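Local coordinates for trehalose synthase regulatory protein (Candida albicans, PDB 5HUS) that probably regulates trehalose synthesis, through a C-terminal domain of the trehalose-phosphatase family within the HAD clan, at residues N9-W14 with R21-A26; A244-S249 with E261-L266; Y292-I297 with L301-S306. One frame throughout, in Å; residues are numbered along the deposited sequence.

Contact 1: residues N9-W14 with R21-A26; sequences NAFKDW and RLIILA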
# COMPACT_ATOMS: atom_id res chain seq x y z
N ASN A 9 -24.01 7.15 2.48
CA ASN A 9 -24.62 6.80 3.76
C ASN A 9 -23.73 5.86 4.57
O ASN A 9 -23.55 6.06 5.77
CB ASN A 9 -26.00 6.17 3.56
CG ASN A 9 -27.05 7.19 3.20
OD1 ASN A 9 -26.91 8.38 3.49
ND2 ASN A 9 -28.12 6.74 2.55
N ALA A 10 -23.18 4.85 3.90
CA ALA A 10 -22.27 3.92 4.55
C ALA A 10 -21.02 4.64 5.04
O ALA A 10 -20.51 4.36 6.13
CB ALA A 10 -21.89 2.79 3.59
N PHE A 11 -20.53 5.58 4.24
CA PHE A 11 -19.38 6.39 4.63
C PHE A 11 -19.70 7.29 5.81
O PHE A 11 -18.92 7.36 6.76
CB PHE A 11 -18.89 7.23 3.44
CG PHE A 11 -17.78 8.18 3.80
CD1 PHE A 11 -16.51 7.70 4.11
CD2 PHE A 11 -18.00 9.54 3.83
CE1 PHE A 11 -15.49 8.57 4.45
CE2 PHE A 11 -16.98 10.42 4.15
CZ PHE A 11 -15.72 9.93 4.46
N LYS A 12 -20.84 7.98 5.75
CA LYS A 12 -21.25 8.88 6.83
C LYS A 12 -21.53 8.13 8.12
O LYS A 12 -21.30 8.65 9.21
CB LYS A 12 -22.49 9.68 6.41
CG LYS A 12 -22.21 10.75 5.38
CD LYS A 12 -21.11 11.69 5.85
CE LYS A 12 -20.93 12.84 4.87
NZ LYS A 12 -19.89 13.81 5.34
N ASP A 13 -22.04 6.91 8.00
CA ASP A 13 -22.22 6.05 9.17
C ASP A 13 -20.87 5.73 9.80
O ASP A 13 -20.71 5.76 11.02
CB ASP A 13 -22.94 4.75 8.79
CG ASP A 13 -24.43 4.96 8.58
OD1 ASP A 13 -24.95 5.99 9.05
OD2 ASP A 13 -25.07 4.08 7.96
N TRP A 14 -19.89 5.42 8.96
CA TRP A 14 -18.53 5.15 9.41
C TRP A 14 -17.93 6.38 10.10
O TRP A 14 -17.22 6.26 11.10
CB TRP A 14 -17.66 4.71 8.22
CG TRP A 14 -16.20 4.62 8.52
CD1 TRP A 14 -15.53 3.54 9.04
CD2 TRP A 14 -15.21 5.63 8.29
NE1 TRP A 14 -14.19 3.83 9.16
CE2 TRP A 14 -13.97 5.10 8.71
CE3 TRP A 14 -15.26 6.94 7.79
CZ2 TRP A 14 -12.79 5.84 8.63
CZ3 TRP A 14 -14.08 7.66 7.71
CH2 TRP A 14 -12.86 7.11 8.13
N ARG A 21 -10.26 10.09 12.56
CA ARG A 21 -10.56 9.18 11.46
C ARG A 21 -9.32 9.01 10.59
O ARG A 21 -8.75 10.00 10.14
CB ARG A 21 -11.73 9.70 10.62
CG ARG A 21 -12.93 10.17 11.43
CD ARG A 21 -13.84 11.02 10.56
NE ARG A 21 -14.85 11.75 11.32
CZ ARG A 21 -15.59 12.72 10.80
NH1 ARG A 21 -15.43 13.08 9.54
NH2 ARG A 21 -16.49 13.35 11.55
N LEU A 22 -8.92 7.77 10.35
CA LEU A 22 -7.74 7.46 9.55
C LEU A 22 -8.17 6.79 8.26
O LEU A 22 -8.88 5.78 8.27
CB LEU A 22 -6.78 6.55 10.32
CG LEU A 22 -5.56 6.05 9.53
CD1 LEU A 22 -4.69 7.22 9.09
CD2 LEU A 22 -4.77 5.07 10.37
N ILE A 23 -7.75 7.37 7.14
CA ILE A 23 -8.13 6.87 5.83
C ILE A 23 -6.88 6.55 5.04
O ILE A 23 -6.01 7.40 4.88
CB ILE A 23 -8.99 7.89 5.06
CG1 ILE A 23 -10.32 8.11 5.82
CG2 ILE A 23 -9.25 7.41 3.64
CD1 ILE A 23 -11.19 9.22 5.26
N ILE A 24 -6.78 5.31 4.58
CA ILE A 24 -5.61 4.87 3.82
C ILE A 24 -6.07 4.44 2.43
O ILE A 24 -6.89 3.54 2.29
CB ILE A 24 -4.88 3.71 4.54
CG1 ILE A 24 -4.32 4.23 5.87
CG2 ILE A 24 -3.76 3.15 3.66
CD1 ILE A 24 -3.85 3.15 6.80
N LEU A 25 -5.56 5.14 1.42
CA LEU A 25 -5.97 4.90 0.04
C LEU A 25 -4.83 4.31 -0.78
O LEU A 25 -3.82 4.97 -1.02
CB LEU A 25 -6.46 6.20 -0.60
CG LEU A 25 -7.55 6.95 0.17
CD1 LEU A 25 -7.95 8.24 -0.55
CD2 LEU A 25 -8.75 6.04 0.38
N ALA A 26 -4.99 3.05 -1.19
CA ALA A 26 -4.02 2.40 -2.07
C ALA A 26 -4.42 2.66 -3.51
O ALA A 26 -5.26 1.96 -4.07
CB ALA A 26 -3.95 0.90 -1.79
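W14 lays the far end of its indole against the base of strand 20-26, with CH2 3.6 Å from I23 CG1 and 3.8 Å from R21 CB. Both aliphatic carbons approach the ring system at a slant, neither squarely over a face nor in line with an edge. The methyl end of I23 continues the overlap, its CD1 lying 3.9 Å from W14 CH2. Beside it, the backbone oxygen L22 O comes to the indole rim near the ring plane, 3.9 Å from CZ2. A wide aromatic group suits this place because helix 9-14 and strand 21-26 run 11.9 Å apart at their closest axis approach, a gap that the long indole bridges. The chi1 of W14, 171°, sets CG anti to the backbone N and sends the indole off the helix to the sheet. Its NE1 makes a weak hydrogen bond to V246 O, so the polar part of a buried ring has a partner.

F11, one turn earlier, plays a lesser part: its CE1 is 4.4 Å from I23 CD1, which meets the phenyl edge near the ring plane. The branched I23 thus serves two aromatic neighbours. R21 contributes its hydrocarbon chain; it and the tryptophan cross obliquely, the guanidinium plane turned 68° from the indole. The charged end continues to the partly exposed margin, where D68 offers a long, weak ion pair.

Alternation along the strand sends R21 and I23 to this helix, while L22 packs on helix 200-213 behind. Helix 9-14 thus covers one face of the parallel core of the sheet, its direction 135° from that of the strand, in the layered alpha/beta/alpha pattern of the Rossmann-like HAD fold.

Contact 2: residues A244-S249 with E261-L266; sequences AAVLYS and EYVNSL
V263 meets strand 243-250 with both methyl groups. Its CG2 lies 3.7 Å from Y248 CB, while CG1 approaches V246 CG1 at 4.3 Å, so one short, branched side chain spans two residues that point to the same side of the strand. Valine suits the position because the helix comes close here: V263 CA and Y248 CA are 6.9 Å apart.

The far end of the Y248 ring leads away from V263, which meets the ring obliquely near its root; chi1 of 175° puts CG anti to the backbone N. The hydroxyl is held by hydrogen bonds with D256 and N259 of the same helix, and the ring meets Y260 with planes about 75° apart. The tyrosine therefore joins strand to helix by its greasy base and by its polar tip. Further along the helix, S265 OG donates to Y262 O, 2.7 Å away, and L266 CG sits 4.3 Å above the Y262 ring plane, offset to the rim.

Further out, N264 OD1 is hydrogen-bonded to T275 OG1 of strand 272-278. The contact itself belongs to the beta-alpha-beta unit strand 243-250, helix 254-265, strand 272-278, with helix 200-213 packed alongside, its L209 against V246 and L266.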
# COMPACT_ATOMS: atom_id res chain seq x y z
N ALA A 244 -10.91 6.60 16.21
CA ALA A 244 -12.17 5.89 16.42
C ALA A 244 -12.72 5.27 15.13
O ALA A 244 -13.72 4.56 15.16
CB ALA A 244 -13.21 6.83 17.02
N ALA A 245 -12.07 5.56 14.00
CA ALA A 245 -12.49 5.00 12.72
C ALA A 245 -11.31 4.85 11.78
O ALA A 245 -10.51 5.77 11.64
CB ALA A 245 -13.56 5.88 12.09
N VAL A 246 -11.22 3.69 11.13
CA VAL A 246 -10.18 3.43 10.13
C VAL A 246 -10.81 2.92 8.84
O VAL A 246 -11.71 2.07 8.87
CB VAL A 246 -9.14 2.40 10.63
CG1 VAL A 246 -8.04 2.20 9.60
CG2 VAL A 246 -8.54 2.84 11.96
N LEU A 247 -10.34 3.43 7.71
CA LEU A 247 -10.84 3.00 6.41
C LEU A 247 -9.66 2.68 5.50
O LEU A 247 -8.67 3.40 5.47
CB LEU A 247 -11.73 4.08 5.79
CG LEU A 247 -12.45 3.80 4.46
CD1 LEU A 247 -13.73 4.62 4.39
CD2 LEU A 247 -11.59 4.10 3.24
N TYR A 248 -9.78 1.59 4.75
CA TYR A 248 -8.78 1.26 3.74
C TYR A 248 -9.47 1.02 2.42
O TYR A 248 -10.47 0.29 2.37
CB TYR A 248 -7.96 0.02 4.14
CG TYR A 248 -6.99 -0.45 3.09
CD1 TYR A 248 -7.37 -1.34 2.09
CD2 TYR A 248 -5.68 0.03 3.07
CE1 TYR A 248 -6.49 -1.75 1.11
CE2 TYR A 248 -4.78 -0.38 2.09
CZ TYR A 248 -5.19 -1.27 1.12
OH TYR A 248 -4.32 -1.70 0.15
N SER A 249 -8.96 1.63 1.35
CA SER A 249 -9.48 1.39 0.01
C SER A 249 -8.35 0.90 -0.88
O SER A 249 -7.23 1.41 -0.80
CB SER A 249 -10.11 2.65 -0.58
OG SER A 249 -10.60 2.38 -1.88
N GLU A 261 -8.05 -7.72 5.18
CA GLU A 261 -8.20 -8.61 6.32
C GLU A 261 -7.67 -7.97 7.61
O GLU A 261 -8.28 -8.11 8.67
CB GLU A 261 -7.49 -9.94 6.04
CG GLU A 261 -8.15 -10.76 4.95
CD GLU A 261 -7.37 -12.01 4.60
OE1 GLU A 261 -6.49 -12.40 5.38
OE2 GLU A 261 -7.65 -12.61 3.54
N TYR A 262 -6.55 -7.26 7.51
CA TYR A 262 -5.99 -6.58 8.68
C TYR A 262 -6.89 -5.46 9.19
O TYR A 262 -7.16 -5.37 10.38
CB TYR A 262 -4.59 -6.02 8.36
CG TYR A 262 -4.00 -5.22 9.51
CD1 TYR A 262 -3.92 -5.76 10.79
CD2 TYR A 262 -3.52 -3.93 9.31
CE1 TYR A 262 -3.39 -5.03 11.84
CE2 TYR A 262 -2.98 -3.20 10.35
CZ TYR A 262 -2.92 -3.75 11.62
OH TYR A 262 -2.38 -3.02 12.66
N VAL A 263 -7.35 -4.60 8.28
CA VAL A 263 -8.20 -3.49 8.68
C VAL A 263 -9.54 -4.02 9.21
O VAL A 263 -10.07 -3.48 10.17
CB VAL A 263 -8.42 -2.50 7.52
CG1 VAL A 263 -9.46 -1.45 7.90
CG2 VAL A 263 -7.10 -1.83 7.18
N ASN A 264 -10.05 -5.08 8.60
CA ASN A 264 -11.28 -5.73 9.09
C ASN A 264 -11.11 -6.21 10.53
O ASN A 264 -12.02 -6.07 11.35
CB ASN A 264 -11.68 -6.91 8.21
CG ASN A 264 -12.33 -6.46 6.91
OD1 ASN A 264 -12.70 -5.30 6.75
ND2 ASN A 264 -12.49 -7.39 5.98
N SER A 265 -9.94 -6.76 10.82
CA SER A 265 -9.65 -7.32 12.14
C SER A 265 -9.49 -6.24 13.20
O SER A 265 -9.61 -6.52 14.39
CB SER A 265 -8.40 -8.19 12.08
OG SER A 265 -7.21 -7.42 12.08
N LEU A 266 -9.26 -5.00 12.78
CA LEU A 266 -9.08 -3.89 13.72
C LEU A 266 -10.36 -3.49 14.43
O LEU A 266 -10.34 -2.68 15.35
CB LEU A 266 -8.50 -2.66 13.00
CG LEU A 266 -7.03 -2.76 12.58
CD1 LEU A 266 -6.62 -1.53 11.79
CD2 LEU A 266 -6.14 -2.94 13.81

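Contact 3: residues Y292-I297 with L301-S306; sequences YGVRGI and LCILNS
I297 O accepts a hydrogen bond from L301 N at 3.0 Å with an N-H...O angle of 165°, an i to i+4 bond in the first turn of helix 297-304, right after the N-cap residue G296. The donor stands 22° from the carbonyl plane. This bond is internal to the helix; what ties strand 292-294 to it is a side-chain contact between V294 and I303.

The side chains of I297 and L301 lie alongside each other and point the same way, I297 CG1 being 4.0 Å from L301 CD1. I297 reaches this position with CG1 anti to the backbone N (chi1 -178°). L301 CG also comes to 3.3 Å from I297 O, which probably helps to keep water from the helical bond. Both residues rest on I51 of strand 50-51, and large aliphatic groups fit such a buried junction well.

Two residues on, I303 points toward the strand and brings its CD1 to 4.3 Å from V294 CG1. This is a light touch between a long branched side chain and a short one, and F6 packs on both residues. V294, beta-branched and at home in a strand, turns also to V276 and L278 of the adjacent strand 272-278.

At the C-terminus, S306 gives I303 O two donors: OG lies 2.7 Å away and the backbone N 3.1 Å away. A serine can supply both, so the chain end folds back on that carbonyl.

Across the contact, then, the chemistry is one nearly straight backbone bond, with the L301 side chain beside it, and a separate aliphatic touch between V294 and I303. Since the one hydrogen bond is intrahelical, the helix meets the strand here through weak, apolar packing of buried side chains.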
# COMPACT_ATOMS: atom_id res chain seq x y z
N TYR A 292 -17.06 -3.56 0.93
CA TYR A 292 -17.74 -2.74 -0.07
C TYR A 292 -17.00 -2.70 -1.40
O TYR A 292 -15.80 -2.96 -1.46
CB TYR A 292 -17.91 -1.31 0.45
CG TYR A 292 -18.79 -1.16 1.66
CD1 TYR A 292 -20.15 -0.89 1.53
CD2 TYR A 292 -18.27 -1.28 2.94
CE1 TYR A 292 -20.96 -0.75 2.64
CE2 TYR A 292 -19.07 -1.14 4.06
CZ TYR A 292 -20.42 -0.87 3.91
OH TYR A 292 -21.22 -0.73 5.02
N GLY A 293 -17.72 -2.36 -2.46
CA GLY A 293 -17.10 -2.17 -3.77
C GLY A 293 -17.52 -0.86 -4.44
O GLY A 293 -18.65 -0.41 -4.28
N VAL A 294 -16.59 -0.25 -5.17
CA VAL A 294 -16.88 0.91 -6.02
C VAL A 294 -16.38 0.64 -7.43
O VAL A 294 -15.36 -0.01 -7.62
CB VAL A 294 -16.21 2.21 -5.52
CG1 VAL A 294 -17.18 3.05 -4.70
CG2 VAL A 294 -14.92 1.92 -4.78
N ARG A 295 -17.08 1.17 -8.43
CA ARG A 295 -16.75 0.84 -9.81
C ARG A 295 -15.79 1.83 -10.47
O ARG A 295 -15.32 1.59 -11.58
CB ARG A 295 -18.03 0.71 -10.63
CG ARG A 295 -18.91 -0.41 -10.12
CD ARG A 295 -19.88 -0.93 -11.16
NE ARG A 295 -20.35 -2.26 -10.79
CZ ARG A 295 -19.92 -3.39 -11.35
NH1 ARG A 295 -19.02 -3.35 -12.33
NH2 ARG A 295 -20.39 -4.56 -10.94
N GLY A 296 -15.49 2.93 -9.79
CA GLY A 296 -14.55 3.90 -10.33
C GLY A 296 -13.88 4.75 -9.26
O GLY A 296 -14.40 4.89 -8.15
N ILE A 297 -12.74 5.34 -9.60
CA ILE A 297 -12.01 6.16 -8.64
C ILE A 297 -12.72 7.49 -8.36
O ILE A 297 -12.70 7.98 -7.23
CB ILE A 297 -10.56 6.42 -9.12
CG1 ILE A 297 -9.79 7.25 -8.09
CG2 ILE A 297 -10.55 7.10 -10.48
CD1 ILE A 297 -8.30 7.00 -8.10
N LEU A 301 -13.79 8.77 -4.60
CA LEU A 301 -13.35 10.04 -4.03
C LEU A 301 -14.53 10.97 -3.74
O LEU A 301 -14.51 11.72 -2.76
CB LEU A 301 -12.32 10.72 -4.94
CG LEU A 301 -11.04 9.92 -5.18
CD1 LEU A 301 -10.04 10.69 -6.04
CD2 LEU A 301 -10.40 9.51 -3.86
N CYS A 302 -15.55 10.92 -4.58
CA CYS A 302 -16.73 11.76 -4.37
C CYS A 302 -17.46 11.38 -3.09
O CYS A 302 -17.95 12.25 -2.36
CB CYS A 302 -17.67 11.68 -5.57
SG CYS A 302 -17.10 12.66 -6.99
N ILE A 303 -17.51 10.09 -2.80
CA ILE A 303 -18.11 9.62 -1.56
C ILE A 303 -17.26 10.04 -0.36
O ILE A 303 -17.78 10.55 0.63
CB ILE A 303 -18.27 8.09 -1.56
CG1 ILE A 303 -19.34 7.67 -2.58
CG2 ILE A 303 -18.65 7.59 -0.17
CD1 ILE A 303 -19.39 6.18 -2.85
N LEU A 304 -15.94 9.84 -0.45
CA LEU A 304 -15.05 10.20 0.65
C LEU A 304 -15.01 11.70 0.91
O LEU A 304 -14.66 12.13 2.01
CB LEU A 304 -13.62 9.70 0.37
CG LEU A 304 -13.40 8.20 0.23
CD1 LEU A 304 -11.93 7.94 -0.07
CD2 LEU A 304 -13.84 7.46 1.49
N ASN A 305 -15.36 12.50 -0.09
CA ASN A 305 -15.29 13.94 0.07
C ASN A 305 -16.64 14.53 0.49
O ASN A 305 -16.75 15.72 0.76
CB ASN A 305 -14.82 14.61 -1.23
CG ASN A 305 -14.41 16.05 -1.02
OD1 ASN A 305 -13.46 16.34 -0.29
ND2 ASN A 305 -15.14 16.97 -1.64
N SER A 306 -17.66 13.68 0.54
CA SER A 306 -19.01 14.13 0.89
C SER A 306 -19.11 14.48 2.37
O SER A 306 -20.07 15.14 2.79
CB SER A 306 -20.04 13.07 0.52
OG SER A 306 -19.95 11.95 1.39

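How the contacts relate
The three contacts follow one another along the chain, each closing before the next opens, and all reach the same large sheet. Contacts 1 and 2 have centres about 9 Å apart and share neighbouring strands, 20-26 and 243-250, joined by probable backbone hydrogen bonds such as L247 N to L22 O; their helices cover opposite faces. Contact 3 lies about 10 Å from contact 1 and on the same face, where I303 and L304 of the last helix pack on F11; it is about 16 Å from contact 2. Helices from near both ends of the deposited chain thus lie together on one face of the HAD-type sheet.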